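4-amino-4-deoxychorismate lyase (Legionella pneumophila, PDB 3LUL) is a homodimeric enzyme of the class IV aminotransferase family, in which pyridoxal phosphate is joined to a lysine. Local coordinates at residues Pro121-Lys133 with Ala160-Glu174. Numbering follows the deposited sequence. Where two conformers were deposited one is given.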
# COMPACT_ATOMS: atom_id res chain seq x y z
N PRO B 121 9.03 24.30 13.83
CA PRO B 121 8.23 23.21 14.43
C PRO B 121 7.03 22.82 13.58
O PRO B 121 6.51 23.65 12.85
CB PRO B 121 7.77 23.80 15.75
CG PRO B 121 8.75 24.85 16.05
CD PRO B 121 9.07 25.46 14.73
N VAL B 122 6.64 21.55 13.67
CA VAL B 122 5.63 20.99 12.78
C VAL B 122 4.22 21.11 13.36
O VAL B 122 4.03 21.01 14.56
CB VAL B 122 5.90 19.51 12.44
CG1 VAL B 122 7.17 19.41 11.64
CG2 VAL B 122 6.01 18.67 13.67
N ARG B 123 3.26 21.32 12.46
CA ARG B 123 1.84 21.31 12.80
C ARG B 123 1.21 19.99 12.33
O ARG B 123 1.34 19.60 11.16
CB ARG B 123 1.13 22.50 12.15
CG ARG B 123 1.52 23.87 12.72
CD ARG B 123 0.48 24.91 12.32
NE ARG B 123 0.73 26.24 12.87
CZ ARG B 123 0.29 26.66 14.06
NH1 ARG B 123 -0.38 25.82 14.85
NH2 ARG B 123 0.54 27.89 14.47
N LEU B 124 0.52 19.30 13.25
CA LEU B 124 -0.11 18.00 13.00
C LEU B 124 -1.63 18.08 13.04
O LEU B 124 -2.17 18.92 13.77
CB LEU B 124 0.32 16.99 14.05
CG LEU B 124 1.81 16.71 14.15
CD1 LEU B 124 2.11 15.68 15.24
CD2 LEU B 124 2.36 16.22 12.81
N ILE B 125 -2.28 17.22 12.26
CA ILE B 125 -3.70 16.95 12.39
C ILE B 125 -3.91 15.47 12.60
O ILE B 125 -3.11 14.65 12.14
CB ILE B 125 -4.57 17.47 11.18
CG1 ILE B 125 -4.05 17.00 9.83
CG2 ILE B 125 -4.72 19.05 11.23
CD1 ILE B 125 -5.04 16.24 8.99
N SER B 126 -4.96 15.12 13.33
CA SER B 126 -5.27 13.72 13.58
C SER B 126 -6.08 13.19 12.41
O SER B 126 -7.03 13.83 11.99
CB SER B 126 -6.15 13.59 14.84
OG SER B 126 -5.47 13.97 16.01
N ILE B 127 -5.77 12.00 11.94
CA ILE B 127 -6.51 11.36 10.87
C ILE B 127 -7.73 10.62 11.45
O ILE B 127 -7.64 10.00 12.51
CB ILE B 127 -5.55 10.43 10.10
CG1 ILE B 127 -4.54 11.28 9.28
CG2 ILE B 127 -6.28 9.43 9.24
CD1 ILE B 127 -5.08 12.02 8.07
N ASN B 128 -8.84 10.64 10.71
CA ASN B 128 -10.11 10.08 11.20
C ASN B 128 -10.21 8.56 11.05
O ASN B 128 -10.84 7.89 11.85
CB ASN B 128 -11.33 10.74 10.52
CG ASN B 128 -11.39 10.47 9.04
OD1 ASN B 128 -10.43 10.73 8.31
ND2 ASN B 128 -12.53 9.94 8.58
N TRP B 129 -9.63 8.01 10.00
CA TRP B 129 -9.65 6.56 9.86
C TRP B 129 -8.60 5.92 10.80
O TRP B 129 -7.53 6.51 11.08
CB TRP B 129 -9.50 6.13 8.41
CG TRP B 129 -8.15 6.34 7.79
CD1 TRP B 129 -7.07 5.53 7.89
CD2 TRP B 129 -7.77 7.40 6.90
NE1 TRP B 129 -6.03 6.04 7.16
CE2 TRP B 129 -6.45 7.17 6.52
CE3 TRP B 129 -8.42 8.52 6.38
CZ2 TRP B 129 -5.74 8.04 5.66
CZ3 TRP B 129 -7.70 9.38 5.50
CH2 TRP B 129 -6.39 9.13 5.17
N LEU B 130 -8.93 4.72 11.31
CA LEU B 130 -8.10 4.00 12.27
C LEU B 130 -7.39 2.79 11.66
O LEU B 130 -7.88 2.21 10.70
CB LEU B 130 -8.93 3.59 13.47
CG LEU B 130 -9.72 4.73 14.17
CD1 LEU B 130 -10.57 4.16 15.35
CD2 LEU B 130 -8.86 5.89 14.65
N ARG B 131 -6.28 2.39 12.26
CA ARG B 131 -5.49 1.23 11.85
C ARG B 131 -5.62 0.11 12.87
O ARG B 131 -5.55 0.34 14.07
CB ARG B 131 -4.01 1.58 11.71
CG ARG B 131 -3.73 2.56 10.63
CD ARG B 131 -2.28 3.11 10.65
NE ARG B 131 -2.06 3.90 9.44
CZ ARG B 131 -0.90 4.48 9.15
NH1 ARG B 131 0.12 4.38 9.99
NH2 ARG B 131 -0.75 5.16 8.02
N ASP B 132 -5.79 -1.12 12.39
CA ASP B 132 -5.72 -2.29 13.26
C ASP B 132 -4.25 -2.55 13.57
O ASP B 132 -3.45 -2.76 12.68
CB ASP B 132 -6.33 -3.52 12.58
CG ASP B 132 -6.63 -4.65 13.56
OD1 ASP B 132 -5.95 -4.74 14.59
OD2 ASP B 132 -7.56 -5.43 13.29
N LYS B 133 -3.90 -2.57 14.85
CA LYS B 133 -2.54 -2.88 15.26
C LYS B 133 -2.09 -4.29 14.78
O LYS B 133 -0.89 -4.57 14.67
CB LYS B 133 -2.43 -2.78 16.80
CG LYS B 133 -3.09 -3.91 17.55
CD LYS B 133 -3.04 -3.69 19.07
CE LYS B 133 -3.48 -4.94 19.81
NZ LYS B 133 -3.90 -4.58 21.19
N ALA B 160 -1.89 22.43 7.96
CA ALA B 160 -0.93 21.68 8.79
C ALA B 160 0.23 21.16 7.95
O ALA B 160 0.27 21.38 6.74
CB ALA B 160 -1.63 20.55 9.48
N ASP B 161 1.15 20.45 8.58
CA ASP B 161 2.33 19.92 7.92
C ASP B 161 2.30 18.40 7.72
O ASP B 161 2.85 17.90 6.74
CB ASP B 161 3.58 20.29 8.71
CG ASP B 161 3.73 21.80 8.84
OD1 ASP B 161 3.73 22.48 7.79
OD2 ASP B 161 3.77 22.30 9.98
N ASP B 162 1.72 17.67 8.67
CA ASP B 162 1.83 16.20 8.66
C ASP B 162 0.60 15.70 9.41
O ASP B 162 -0.14 16.50 10.01
CB ASP B 162 3.15 15.78 9.30
CG ASP B 162 3.58 14.33 8.99
OD1 ASP B 162 2.83 13.57 8.31
OD2 ASP B 162 4.68 13.96 9.48
N ALA B 163 0.37 14.39 9.31
CA ALA B 163 -0.80 13.72 9.85
C ALA B 163 -0.36 12.68 10.86
O ALA B 163 0.69 12.04 10.68
CB ALA B 163 -1.55 13.02 8.72
N LEU B 164 -1.16 12.52 11.90
CA LEU B 164 -0.98 11.58 12.99
C LEU B 164 -2.08 10.52 12.97
O LEU B 164 -3.29 10.83 12.93
CB LEU B 164 -1.00 12.32 14.32
CG LEU B 164 -0.66 11.52 15.55
CD1 LEU B 164 0.81 11.03 15.56
CD2 LEU B 164 -0.94 12.43 16.80
N PHE B 165 -1.66 9.26 12.96
CA PHE B 165 -2.56 8.11 12.97
C PHE B 165 -2.76 7.50 14.36
O PHE B 165 -1.85 7.47 15.21
CB PHE B 165 -2.06 7.02 12.04
CG PHE B 165 -1.83 7.49 10.64
CD1 PHE B 165 -2.86 7.48 9.71
CD2 PHE B 165 -0.59 7.94 10.25
CE1 PHE B 165 -2.67 7.90 8.39
CE2 PHE B 165 -0.38 8.37 8.91
CZ PHE B 165 -1.43 8.36 7.99
N PHE B 166 -3.96 6.98 14.53
CA PHE B 166 -4.41 6.23 15.68
C PHE B 166 -4.85 4.80 15.29
O PHE B 166 -5.25 4.53 14.13
CB PHE B 166 -5.55 6.98 16.33
CG PHE B 166 -5.14 8.30 16.96
CD1 PHE B 166 -4.91 9.42 16.17
CD2 PHE B 166 -4.97 8.42 18.33
CE1 PHE B 166 -4.48 10.65 16.75
CE2 PHE B 166 -4.56 9.63 18.91
CZ PHE B 166 -4.33 10.73 18.11
N ASN B 167 -4.72 3.88 16.25
CA ASN B 167 -5.18 2.51 16.04
C ASN B 167 -6.65 2.38 16.46
O ASN B 167 -7.26 3.35 16.95
CB ASN B 167 -4.24 1.44 16.66
CG ASN B 167 -4.21 1.45 18.18
OD1 ASN B 167 -5.14 1.89 18.84
ND2 ASN B 167 -3.12 0.90 18.74
N THR B 168 -7.22 1.20 16.24
CA THR B 168 -8.63 0.94 16.54
C THR B 168 -8.93 0.81 18.04
O THR B 168 -10.10 0.72 18.44
CB THR B 168 -9.16 -0.31 15.74
OG1 THR B 168 -8.37 -1.44 16.09
CG2 THR B 168 -9.09 -0.06 14.22
N GLU B 169 -7.90 0.90 18.89
CA GLU B 169 -8.07 1.02 20.34
C GLU B 169 -7.94 2.49 20.77
O GLU B 169 -7.84 2.77 21.94
CB GLU B 169 -7.05 0.14 21.07
CG GLU B 169 -7.25 -1.37 20.77
CD GLU B 169 -6.08 -2.25 21.23
OE1 GLU B 169 -5.03 -1.72 21.66
OE2 GLU B 169 -6.20 -3.49 21.16
N ASN B 170 -7.96 3.41 19.79
CA ASN B 170 -7.80 4.86 20.00
C ASN B 170 -6.49 5.24 20.66
O ASN B 170 -6.42 6.24 21.38
CB ASN B 170 -8.99 5.44 20.74
CG ASN B 170 -10.28 5.16 20.03
OD1 ASN B 170 -11.12 4.44 20.55
ND2 ASN B 170 -10.43 5.71 18.83
N HIS B 171 -5.44 4.49 20.36
CA HIS B 171 -4.10 4.84 20.84
C HIS B 171 -3.28 5.37 19.66
O HIS B 171 -3.40 4.90 18.53
CB HIS B 171 -3.43 3.64 21.48
CG HIS B 171 -4.11 3.16 22.73
ND1 HIS B 171 -4.28 1.82 23.00
CD2 HIS B 171 -4.68 3.84 23.75
CE1 HIS B 171 -4.93 1.69 24.15
NE2 HIS B 171 -5.18 2.90 24.63
N VAL B 172 -2.49 6.41 19.94
CA VAL B 172 -1.56 7.03 18.99
C VAL B 172 -0.56 6.01 18.45
O VAL B 172 -0.06 5.19 19.21
CB VAL B 172 -0.71 8.13 19.70
CG1 VAL B 172 0.15 8.89 18.68
CG2 VAL B 172 -1.59 9.09 20.49
N THR B 173 -0.26 6.07 17.17
CA THR B 173 0.81 5.24 16.59
C THR B 173 1.98 6.15 16.15
O THR B 173 2.94 6.30 16.89
CB THR B 173 0.31 4.29 15.48
OG1 THR B 173 -0.26 5.02 14.36
CG2 THR B 173 -0.73 3.38 16.08
N GLU B 174 1.86 6.77 14.99
CA GLU B 174 2.97 7.50 14.37
C GLU B 174 2.42 8.45 13.34
O GLU B 174 1.21 8.44 13.09
CB GLU B 174 3.90 6.49 13.69
CG GLU B 174 3.21 5.72 12.61
CD GLU B 174 3.95 4.48 12.17
OE1 GLU B 174 5.07 4.23 12.65
OE2 GLU B 174 3.41 3.79 11.28
O HOH W 1 5.80 24.12 10.18
O HOH W 2 -5.87 7.82 12.52
O HOH W 3 0.53 3.05 12.52
O HOH W 4 -5.72 -1.84 17.01
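Arg131 lays its guanidinium flat on one face of the Phe165 ring. The centres are 3.5 Å apart and the planes differ by 13°, a stacked cation-pi pair. An extended side chain carries the group there, with CG beside the backbone N (chi1 -64°). Arg131 NH1 also makes a long salt bridge with Glu174 OE2, at 3.6 Å, and a water joins the same two atoms. The edge of the Phe165 ring faces Trp129 NE1. Ile127 fills the hollow beside these rings. Its CG1 presses on Ala163 CB at 3.5 Å, its CG2 meets Phe165 CD1 at 4.0 Å, and CG2 also sits over one face of the Trp129 indole.

The backbones pair in parallel. Ile127 N donates to Leu164 O at 2.9 Å. At the corner of Asn128 and Trp129 the direct ladder is interrupted, and a water takes Phe166 N and bonds Ile127 O and Trp129 O. Pairing resumes where Arg131 N donates to Phe166 O. On the side away from Arg131, Leu130 CD2 rests on Phe166 CB at 3.9 Å. At the other end, Asp161 OD2 takes Arg123 N at 2.7 Å through its anti lone pair.

Glu147 OE2 forms a salt bridge with Arg131 NE and a hydrogen bond with Trp129 NE1. Glu174 OE1 bonds weakly to N1 of the pyridoxal phosphate-lysine at position 141, placing the contact beside the cofactor. Helix 146-157 joins the two parallel strands in a beta-alpha-beta crossover and packs on Ile125, Ile127 and Phe165. Helix 224-228 lies against Ser126, Leu164 and Phe166. Strand 122-131 lies between strands 162-167 and 241-248.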